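PHB depolymerase (Penicillium funiculosum, PDB 2D81) hydrolyses the biopolyester polyhydroxybutyrate, and is here bound to a trimer of (R)-3-hydroxybutyrate. Local coordinates at residues Ala26-Gly29 / Val30-Asp34; Lys75-Ser78 / Gly79-Ala83; Val85-Leu88 / Gly89-Ile93. All blocks are in the same frame, centred on the assembly; numbering follows the deposited sequence.

Contact 1 (Ala26-Gly29 / Val30-Asp34); sequences AQLG and VAYSD
V30, A31 and Y32 donate their backbone N-H groups to the carbonyls of A26, Q27 and L28, an i to i-4 ladder that closes the last turn of helix 20-31, with A31 N to Q27 O at 2.8 Å. Y32 is the first residue to leave helical torsions, and a weak bond from S33 N to V30 O (3.3 Å) follows. The side chains pack mainly against this backbone. V30 sets CG1 anti to its own N (chi1 173°), which puts CG2 beside that N and 3.2 Å from A26 O, alongside the first bond of the ladder. L28 and Y32, one turn apart, graze each other where CD2 of L28 comes obliquely to CD1 of the ring, 4.3 Å away. Beyond this touch the ring packs on V307 of helix 301-314, and its OH is hydrogen-bonded to G299 N. S33 brings CB to 3.1 Å from G29 O; its OG, turned between the backbone N and the carbonyl carbon (chi1 60°), is bonded to the N87 side chain. M303 of helix 301-314 packs on Q27, L28 and A31, and the Q27 amide nitrogen bonds to D286 O. This is the carboxyl-terminal turn of the helix in the beta-alpha-beta unit formed by strand 13-18, helix 20-31 and strand 39-43, and it leads on toward the last of these. The nucleophile elbow of the alpha/beta hydrolase fold, with the engineered alanine of this variant, probably lies at the other end of the same helix.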
ATOM      1  N   ALA A  26      -5.094   0.400  -2.679  1.00  6.31           N
ATOM      2  CA  ALA A  26      -6.189   0.282  -3.637  1.00  6.58           C
ATOM      3  C   ALA A  26      -6.690   1.656  -4.076  1.00  6.27           C
ATOM      4  O   ALA A  26      -7.049   1.847  -5.237  1.00  6.70           O
ATOM      5  CB  ALA A  26      -7.335  -0.528  -3.035  1.00  6.03           C
ATOM      6  N   GLN A  27      -6.712   2.615  -3.155  1.00  7.11           N
ATOM      7  CA  GLN A  27      -7.110   3.970  -3.523  1.00  5.87           C
ATOM      8  C   GLN A  27      -6.161   4.551  -4.563  1.00  5.70           C
ATOM      9  O   GLN A  27      -6.604   5.148  -5.543  1.00  6.05           O
ATOM     10  CB  GLN A  27      -7.176   4.871  -2.283  1.00  7.29           C
ATOM     11  CG  GLN A  27      -8.368   4.540  -1.392  1.00  6.94           C
ATOM     12  CD  GLN A  27      -8.467   5.394  -0.140  1.00  5.76           C
ATOM     13  OE1 GLN A  27      -9.442   5.294   0.606  1.00  6.43           O
ATOM     14  NE2 GLN A  27      -7.459   6.224   0.107  1.00  6.70           N
ATOM     15  N   LEU A  28      -4.860   4.367  -4.357  1.00  5.96           N
ATOM     16  CA  LEU A  28      -3.863   4.787  -5.342  1.00  6.26           C
ATOM     17  C   LEU A  28      -3.964   3.991  -6.643  1.00  6.76           C
ATOM     18  O   LEU A  28      -3.884   4.556  -7.736  1.00  7.24           O
ATOM     19  CB  LEU A  28      -2.455   4.641  -4.762  1.00  4.66           C
ATOM     20  CG  LEU A  28      -2.076   5.649  -3.675  1.00  7.17           C
ATOM     21  CD1 LEU A  28      -0.908   5.119  -2.850  1.00  7.27           C
ATOM     22  CD2 LEU A  28      -1.722   6.982  -4.327  1.00  5.57           C
ATOM     23  N   GLY A  29      -4.139   2.679  -6.517  1.00  6.29           N
ATOM     24  CA  GLY A  29      -4.220   1.817  -7.685  1.00  6.39           C
ATOM     25  C   GLY A  29      -5.409   2.134  -8.576  1.00  6.46           C
ATOM     26  O   GLY A  29      -5.373   1.888  -9.782  1.00  6.89           O
ATOM     27  N   VAL A  30      -6.464   2.682  -7.982  1.00  6.94           N
ATOM     28  CA  VAL A  30      -7.652   3.073  -8.735  1.00  6.56           C
ATOM     29  C   VAL A  30      -7.588   4.530  -9.194  1.00  6.45           C
ATOM     30  O   VAL A  30      -7.655   4.815 -10.393  1.00  6.84           O
ATOM     31  CB  VAL A  30      -8.936   2.855  -7.894  1.00  4.58           C
ATOM     32  CG1 VAL A  30     -10.149   3.426  -8.616  1.00  6.37           C
ATOM     33  CG2 VAL A  30      -9.126   1.365  -7.623  1.00  6.06           C
ATOM     34  N   ALA A  31      -7.459   5.451  -8.243  1.00  6.82           N
ATOM     35  CA  ALA A  31      -7.521   6.878  -8.559  1.00  6.38           C
ATOM     36  C   ALA A  31      -6.361   7.299  -9.453  1.00  7.08           C
ATOM     37  O   ALA A  31      -6.519   8.150 -10.333  1.00  6.71           O
ATOM     38  CB  ALA A  31      -7.523   7.704  -7.273  1.00  7.89           C
ATOM     39  N   TYR A  32      -5.197   6.695  -9.224  1.00  6.67           N
ATOM     40  CA  TYR A  32      -4.025   6.958 -10.050  1.00  7.01           C
ATOM     41  C   TYR A  32      -3.558   5.706 -10.790  1.00  8.13           C
ATOM     42  O   TYR A  32      -2.366   5.410 -10.835  1.00  7.73           O
ATOM     43  CB  TYR A  32      -2.872   7.501  -9.193  1.00  6.55           C
ATOM     44  CG  TYR A  32      -3.092   8.896  -8.647  1.00  5.51           C
ATOM     45  CD1 TYR A  32      -3.792   9.102  -7.459  1.00  5.78           C
ATOM     46  CD2 TYR A  32      -2.582  10.012  -9.312  1.00  9.46           C
ATOM     47  CE1 TYR A  32      -3.973  10.383  -6.941  1.00  5.68           C
ATOM     48  CE2 TYR A  32      -2.761  11.302  -8.804  1.00  6.86           C
ATOM     49  CZ  TYR A  32      -3.455  11.476  -7.621  1.00  7.97           C
ATOM     50  OH  TYR A  32      -3.640  12.738  -7.119  1.00  7.69           O
ATOM     51  N   SER A  33      -4.498   4.974 -11.379  1.00  8.34           N
ATOM     52  CA  SER A  33      -4.154   3.760 -12.107  1.00  8.42           C
ATOM     53  C   SER A  33      -3.168   4.045 -13.240  1.00  8.60           C
ATOM     54  O   SER A  33      -2.446   3.151 -13.675  1.00  9.35           O
ATOM     55  CB  SER A  33      -5.418   3.093 -12.662  1.00  7.78           C
ATOM     56  OG  SER A  33      -6.120   3.946 -13.550  1.00  7.73           O
ATOM     57  N   ASP A  34      -3.129   5.293 -13.701  1.00  8.10           N
ATOM     58  CA  ASP A  34      -2.193   5.691 -14.747  1.00  9.57           C
ATOM     59  C   ASP A  34      -0.758   5.786 -14.232  1.00  8.95           C
ATOM     60  O   ASP A  34       0.195   5.537 -14.973  1.00 10.64           O
ATOM     61  CB  ASP A  34      -2.616   7.036 -15.353  1.00 10.33           C
ATOM     62  CG  ASP A  34      -2.652   8.154 -14.324  1.00 12.99           C
ATOM     63  OD1 ASP A  34      -3.301   7.977 -13.275  1.00 10.34           O
ATOM     64  OD2 ASP A  34      -2.034   9.216 -14.564  1.00 16.68           O
TER

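Contact 2 (Lys75-Ser78 / Gly79-Ala83); sequences KSWS and GNQIA
The indole of W77 and the amide of Q81 meet at an oblique tilt, their planes 48° apart and their side chains crossing at about a right angle. Both ends of the amide converge on one corner of the indole: OE1 and NE2 of Q81 each lie 3.4 Å from W77 CD1. A bend at chi2 of Q81 (102°) brings the amide back to this corner, and water 1 donates to its OE1 at 2.8 Å while also making weak bonds to S76 O and N80 ND2. I82 touches the base of the tryptophan side chain, its CG1 3.9 Å from W77 CB. With an alanine at W77 the indole is gone, and the Q81 amide would probably be freer to turn, losing the ring corner it rests against.

In the backbone, a type II turn from W77 to N80 is closed by N80 N to W77 O at 2.9 Å, and the same carbonyl takes a weak bond from I82 N. Together with G79 N to I82 O (2.8 Å), this weak bond bridges S78 and I82. With phi at 92°, a side chain on G79 would collide with S78 O.

The turn follows helix 68-77 at the surface and leads into the loop before strand 92-98. R52 and Q297 pack on W77, while I82 reaches inward to Y48 and to V30 and A31 of helix 20-31.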
ATOM      1  N   LYS A  75     -17.423   3.839 -11.611  1.00  8.93           N
ATOM      2  CA  LYS A  75     -17.925   4.036 -12.964  1.00  8.60           C
ATOM      3  C   LYS A  75     -18.175   5.510 -13.247  1.00  9.73           C
ATOM      4  O   LYS A  75     -17.811   6.016 -14.305  1.00 11.14           O
ATOM      5  CB  LYS A  75     -19.216   3.241 -13.175  1.00  9.82           C
ATOM      6  CG  LYS A  75     -19.015   1.739 -13.144  1.00  9.58           C
ATOM      7  CD  LYS A  75     -20.319   0.993 -13.351  1.00  8.67           C
ATOM      8  CE  LYS A  75     -20.116  -0.510 -13.258  1.00  9.37           C
ATOM      9  NZ  LYS A  75     -21.402  -1.248 -13.378  1.00  8.33           N
ATOM     10  N   SER A  76     -18.790   6.196 -12.290  1.00  9.01           N
ATOM     11  CA  SER A  76     -19.185   7.585 -12.487  1.00 10.21           C
ATOM     12  C   SER A  76     -17.987   8.527 -12.559  1.00  9.70           C
ATOM     13  O   SER A  76     -17.985   9.470 -13.351  1.00  9.73           O
ATOM     14  CB  SER A  76     -20.121   8.029 -11.361  1.00 11.76           C
ATOM     15  OG  SER A  76     -21.287   7.227 -11.335  1.00 15.17           O
ATOM     16  N   TRP A  77     -16.970   8.268 -11.740  1.00  7.76           N
ATOM     17  CA  TRP A  77     -15.817   9.163 -11.652  1.00  7.14           C
ATOM     18  C   TRP A  77     -14.752   8.880 -12.706  1.00  8.18           C
ATOM     19  O   TRP A  77     -13.806   9.651 -12.856  1.00  8.55           O
ATOM     20  CB  TRP A  77     -15.174   9.078 -10.262  1.00  6.80           C
ATOM     21  CG  TRP A  77     -16.102   9.410  -9.128  1.00  7.01           C
ATOM     22  CD1 TRP A  77     -17.235  10.172  -9.191  1.00  7.52           C
ATOM     23  CD2 TRP A  77     -15.957   9.018  -7.758  1.00  7.28           C
ATOM     24  NE1 TRP A  77     -17.805  10.278  -7.943  1.00  8.81           N
ATOM     25  CE2 TRP A  77     -17.041   9.579  -7.046  1.00  7.04           C
ATOM     26  CE3 TRP A  77     -15.014   8.249  -7.062  1.00  7.40           C
ATOM     27  CZ2 TRP A  77     -17.210   9.393  -5.669  1.00  7.21           C
ATOM     28  CZ3 TRP A  77     -15.185   8.066  -5.688  1.00  7.73           C
ATOM     29  CH2 TRP A  77     -16.274   8.636  -5.010  1.00  7.64           C
ATOM     30  N   SER A  78     -14.903   7.777 -13.431  1.00  8.55           N
ATOM     31  CA  SER A  78     -13.879   7.347 -14.381  1.00  8.86           C
ATOM     32  C   SER A  78     -13.528   8.445 -15.381  1.00  8.96           C
ATOM     33  O   SER A  78     -14.391   8.940 -16.106  1.00  9.68           O
ATOM     34  CB  SER A  78     -14.347   6.098 -15.135  1.00  8.24           C
ATOM     35  OG  SER A  78     -13.361   5.676 -16.069  1.00  7.58           O
ATOM     36  N   GLY A  79     -12.254   8.825 -15.410  1.00  8.99           N
ATOM     37  CA  GLY A  79     -11.805   9.820 -16.368  1.00 10.15           C
ATOM     38  C   GLY A  79     -11.859  11.243 -15.844  1.00 10.84           C
ATOM     39  O   GLY A  79     -11.390  12.172 -16.508  1.00 13.06           O
ATOM     40  N   ASN A  80     -12.430  11.418 -14.657  1.00  9.88           N
ATOM     41  CA  ASN A  80     -12.492  12.727 -14.023  1.00 11.02           C
ATOM     42  C   ASN A  80     -11.867  12.714 -12.634  1.00 10.23           C
ATOM     43  O   ASN A  80     -10.699  13.070 -12.484  1.00 10.65           O
ATOM     44  CB  ASN A  80     -13.943  13.214 -13.954  1.00 13.30           C
ATOM     45  CG  ASN A  80     -14.463  13.666 -15.304  1.00 16.44           C
ATOM     46  OD1 ASN A  80     -13.909  14.580 -15.918  1.00 19.41           O
ATOM     47  ND2 ASN A  80     -15.530  13.030 -15.775  1.00 17.68           N
ATOM     48  N   GLN A  81     -12.632  12.310 -11.620  1.00  8.90           N
ATOM     49  CA  GLN A  81     -12.106  12.269 -10.257  1.00  9.14           C
ATOM     50  C   GLN A  81     -11.114  11.129 -10.040  1.00  9.35           C
ATOM     51  O   GLN A  81     -10.345  11.142  -9.079  1.00  9.72           O
ATOM     52  CB  GLN A  81     -13.246  12.153  -9.237  1.00  9.06           C
ATOM     53  CG  GLN A  81     -14.179  13.349  -9.222  1.00  9.22           C
ATOM     54  CD  GLN A  81     -15.475  13.075  -9.950  1.00  8.98           C
ATOM     55  OE1 GLN A  81     -15.483  12.465 -11.019  1.00  9.31           O
ATOM     56  NE2 GLN A  81     -16.583  13.537  -9.379  1.00 12.81           N
ATOM     57  N   ILE A  82     -11.139  10.140 -10.929  1.00 10.03           N
ATOM     58  CA  ILE A  82     -10.117   9.100 -10.941  1.00  9.35           C
ATOM     59  C   ILE A  82      -9.707   8.808 -12.379  1.00 10.73           C
ATOM     60  O   ILE A  82     -10.417   9.169 -13.319  1.00 10.61           O
ATOM     61  CB  ILE A  82     -10.619   7.782 -10.295  1.00  7.12           C
ATOM     62  CG1 ILE A  82     -11.810   7.228 -11.079  1.00  7.83           C
ATOM     63  CG2 ILE A  82     -10.996   8.027  -8.837  1.00  7.98           C
ATOM     64  CD1 ILE A  82     -12.302   5.885 -10.569  1.00  7.54           C
ATOM     65  N   ALA A  83      -8.559   8.159 -12.550  1.00  9.55           N
ATOM     66  CA  ALA A  83      -8.119   7.753 -13.880  1.00  9.33           C
ATOM     67  C   ALA A  83      -9.119   6.755 -14.457  1.00  9.26           C
ATOM     68  O   ALA A  83      -9.818   6.069 -13.712  1.00  9.50           O
ATOM     69  CB  ALA A  83      -6.729   7.126 -13.803  1.00 10.12           C
TER
HETATM   70  O   HOH W   1     -17.406  12.727 -13.060  1.00 20.72           O

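Contact 3 (Val85-Leu88 / Gly89-Ile93); sequences VANL and GQRKI. With NAG (2-acetamido-2-deoxy-beta-D-glucopyranose), chain B.
The backbone carbonyl of N87 stands over one face of the R91 guanidinium, 3.4 Å above its plane and offset toward the rim, without a hydrogen bond between N87 O and NH2. R91 reaches this place by folding back on itself: a bend at chi2 (-74°) carries the chain across N87, with CG passing 3.3 Å from N87 O. The two side chains then run side by side in the same direction, the planes of the N87 amide and the guanidinium nearly parallel, 11° apart, and R91 NH1 lies 3.5 Å from N87 CB. NH2 is used differently. It donates to Q90 O at 2.8 Å; that acceptor lies within the guanidinium plane, whereas the donor sits well above the carbonyl plane of Q90. With NH1 bonded to S33 O and NE also engaged elsewhere, all three nitrogens are held, which restrains the rotation of the group. S33 thus serves R91 as well as N87.

The backbone here winds through bonds that each reach back three residues. G89 N donates to A86 O at 3.1 Å and Q90 N to N87 O at 2.9 Å, following L88 N to V85 O. Water 2 donates to both L88 O and R91 O, joining the turn to the start of the extended chain.

An N-acetylglucosamine of the protein's own glycan borders K92 and Q90: K92 CD is 3.2 Å from O5 of the sugar, and Q90 CG approaches its O7. K92 curls on to W171, bonding to the backbone oxygen and making a cation-pi contact. From K92 the chain enters strand 92-98, which runs between strands 39-43 and 125-130, while L88 and I93 pack on F40 of strand 39-43.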
ATOM      1  N   VAL A  85     -11.185   3.805 -15.492  1.00  9.59           N
ATOM      2  CA  VAL A  85     -11.214   2.455 -14.949  1.00  9.58           C
ATOM      3  C   VAL A  85     -10.882   1.405 -16.005  1.00  9.52           C
ATOM      4  O   VAL A  85     -10.631   0.246 -15.678  1.00  8.27           O
ATOM      5  CB  VAL A  85     -12.587   2.127 -14.322  1.00  9.23           C
ATOM      6  CG1 VAL A  85     -12.831   3.029 -13.123  1.00 10.66           C
ATOM      7  CG2 VAL A  85     -13.692   2.296 -15.349  1.00  8.74           C
ATOM      8  N   ALA A  86     -10.870   1.814 -17.270  1.00  9.12           N
ATOM      9  CA  ALA A  86     -10.404   0.939 -18.342  1.00 10.27           C
ATOM     10  C   ALA A  86      -8.978   0.465 -18.067  1.00  9.74           C
ATOM     11  O   ALA A  86      -8.596  -0.645 -18.444  1.00  8.20           O
ATOM     12  CB  ALA A  86     -10.467   1.672 -19.681  1.00 12.67           C
ATOM     13  N   ASN A  87      -8.188   1.308 -17.407  1.00  8.79           N
ATOM     14  CA  ASN A  87      -6.822   0.930 -17.062  1.00  9.85           C
ATOM     15  C   ASN A  87      -6.790  -0.337 -16.217  1.00  9.47           C
ATOM     16  O   ASN A  87      -5.881  -1.159 -16.352  1.00  9.43           O
ATOM     17  CB  ASN A  87      -6.115   2.052 -16.296  1.00  8.95           C
ATOM     18  CG  ASN A  87      -5.928   3.301 -17.127  1.00 10.34           C
ATOM     19  OD1 ASN A  87      -5.925   3.250 -18.357  1.00 12.13           O
ATOM     20  ND2 ASN A  87      -5.751   4.435 -16.456  1.00 10.05           N
ATOM     21  N   LEU A  88      -7.777  -0.496 -15.342  1.00  8.73           N
ATOM     22  CA  LEU A  88      -7.773  -1.620 -14.414  1.00  9.10           C
ATOM     23  C   LEU A  88      -7.867  -2.956 -15.143  1.00  8.97           C
ATOM     24  O   LEU A  88      -7.573  -4.005 -14.572  1.00  9.06           O
ATOM     25  CB  LEU A  88      -8.924  -1.486 -13.415  1.00  9.68           C
ATOM     26  CG  LEU A  88      -8.837  -0.267 -12.497  1.00 10.40           C
ATOM     27  CD1 LEU A  88     -10.100  -0.176 -11.652  1.00  7.93           C
ATOM     28  CD2 LEU A  88      -7.594  -0.368 -11.612  1.00  9.68           C
ATOM     29  N   GLY A  89      -8.267  -2.907 -16.411  1.00  8.75           N
ATOM     30  CA  GLY A  89      -8.367  -4.120 -17.200  1.00 10.44           C
ATOM     31  C   GLY A  89      -7.014  -4.643 -17.642  1.00 11.00           C
ATOM     32  O   GLY A  89      -6.914  -5.760 -18.153  1.00 11.68           O
ATOM     33  N   GLN A  90      -5.975  -3.834 -17.448  1.00 11.42           N
ATOM     34  CA  GLN A  90      -4.610  -4.228 -17.793  1.00 13.36           C
ATOM     35  C   GLN A  90      -3.658  -3.994 -16.629  1.00 12.89           C
ATOM     36  O   GLN A  90      -2.584  -3.411 -16.797  1.00 14.82           O
ATOM     37  CB  GLN A  90      -4.116  -3.446 -19.011  1.00 16.59           C
ATOM     38  CG  GLN A  90      -4.874  -3.739 -20.292  1.00 23.16           C
ATOM     39  CD  GLN A  90      -4.232  -3.090 -21.501  1.00 27.47           C
ATOM     40  OE1 GLN A  90      -4.009  -1.878 -21.525  1.00 29.32           O
ATOM     41  NE2 GLN A  90      -3.934  -3.896 -22.514  1.00 28.80           N
ATOM     42  N   ARG A  91      -4.064  -4.442 -15.448  1.00 10.71           N
ATOM     43  CA  ARG A  91      -3.238  -4.319 -14.254  1.00  9.21           C
ATOM     44  C   ARG A  91      -3.122  -5.669 -13.564  1.00  8.75           C
ATOM     45  O   ARG A  91      -4.076  -6.449 -13.539  1.00  8.95           O
ATOM     46  CB  ARG A  91      -3.858  -3.305 -13.288  1.00  8.80           C
ATOM     47  CG  ARG A  91      -3.921  -1.884 -13.836  1.00  7.96           C
ATOM     48  CD  ARG A  91      -2.547  -1.230 -13.844  1.00  7.95           C
ATOM     49  NE  ARG A  91      -2.580   0.112 -14.421  1.00  8.70           N
ATOM     50  CZ  ARG A  91      -2.570   0.371 -15.725  1.00  8.26           C
ATOM     51  NH1 ARG A  91      -2.607   1.628 -16.151  1.00  9.51           N
ATOM     52  NH2 ARG A  91      -2.510  -0.619 -16.604  1.00  9.20           N
ATOM     53  N   LYS A  92      -1.947  -5.943 -13.008  1.00  8.96           N
ATOM     54  CA  LYS A  92      -1.766  -7.103 -12.147  1.00  9.79           C
ATOM     55  C   LYS A  92      -2.216  -6.718 -10.745  1.00  9.43           C
ATOM     56  O   LYS A  92      -1.731  -5.739 -10.177  1.00 10.14           O
ATOM     57  CB  LYS A  92      -0.296  -7.532 -12.122  1.00 10.44           C
ATOM     58  CG  LYS A  92       0.281  -7.868 -13.490  1.00 13.88           C
ATOM     59  CD  LYS A  92      -0.463  -9.022 -14.137  1.00 18.18           C
ATOM     60  CE  LYS A  92      -0.208 -10.329 -13.406  1.00 19.30           C
ATOM     61  NZ  LYS A  92       1.204 -10.769 -13.568  1.00 23.63           N
ATOM     62  N   ILE A  93      -3.151  -7.484 -10.192  1.00  7.47           N
ATOM     63  CA  ILE A  93      -3.696  -7.175  -8.877  1.00  7.64           C
ATOM     64  C   ILE A  93      -3.529  -8.364  -7.948  1.00  6.76           C
ATOM     65  O   ILE A  93      -3.998  -9.467  -8.238  1.00  6.15           O
ATOM     66  CB  ILE A  93      -5.191  -6.798  -8.968  1.00  7.25           C
ATOM     67  CG1 ILE A  93      -5.360  -5.580  -9.879  1.00  8.48           C
ATOM     68  CG2 ILE A  93      -5.745  -6.492  -7.576  1.00  8.50           C
ATOM     69  CD1 ILE A  93      -6.801  -5.176 -10.113  1.00  9.71           C
TER
HETATM   70  C1  NAG B 401      -2.012  -9.186 -17.882  1.00 12.69           C
HETATM   71  C2  NAG B 401      -2.482  -8.338 -19.077  1.00 11.60           C
HETATM   72  C3  NAG B 401      -1.335  -8.076 -20.075  1.00 12.24           C
HETATM   73  C4  NAG B 401      -0.020  -7.691 -19.379  1.00 14.73           C
HETATM   74  C5  NAG B 401       0.274  -8.653 -18.233  1.00 16.71           C
HETATM   75  C6  NAG B 401       1.530  -8.310 -17.458  1.00 19.06           C
HETATM   76  C7  NAG B 401      -4.639  -8.434 -20.179  1.00 10.05           C
HETATM   77  C8  NAG B 401      -5.412  -9.093 -21.311  1.00 12.59           C
HETATM   78  N2  NAG B 401      -3.544  -9.060 -19.754  1.00 10.07           N
HETATM   79  O3  NAG B 401      -1.707  -7.026 -20.955  1.00 13.43           O
HETATM   80  O4  NAG B 401       1.041  -7.745 -20.319  1.00 13.98           O
HETATM   81  O5  NAG B 401      -0.825  -8.638 -17.304  1.00 14.41           O
HETATM   82  O6  NAG B 401       2.104  -9.474 -16.882  1.00 23.62           O
HETATM   83  O7  NAG B 401      -5.038  -7.371 -19.703  1.00  9.17           O
HETATM   84  O   HOH W   2      -6.638  -6.606 -14.700  1.00 11.30           O

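How the contacts relate
Contact 1 is the hub of the three, its centre 11 Å from that of contact 2 and 10 Å from that of contact 3, with those two 14 Å apart. The end of helix 20-31 joins contact 2 through a probable hydrogen bond between A31 O and A83 N (3.0 Å). It meets contact 3 through two more, S33 OG to N87 ND2 (3.0 Å) and S33 O to R91 NH1 (2.9 Å). S78 OG, 2.9 Å from V85 N, links contacts 2 and 3 directly. The bound hydroxybutyrate trimer lies about 10 Å from the Q27 side chain of contact 1, whereas the glycan borders 89-93.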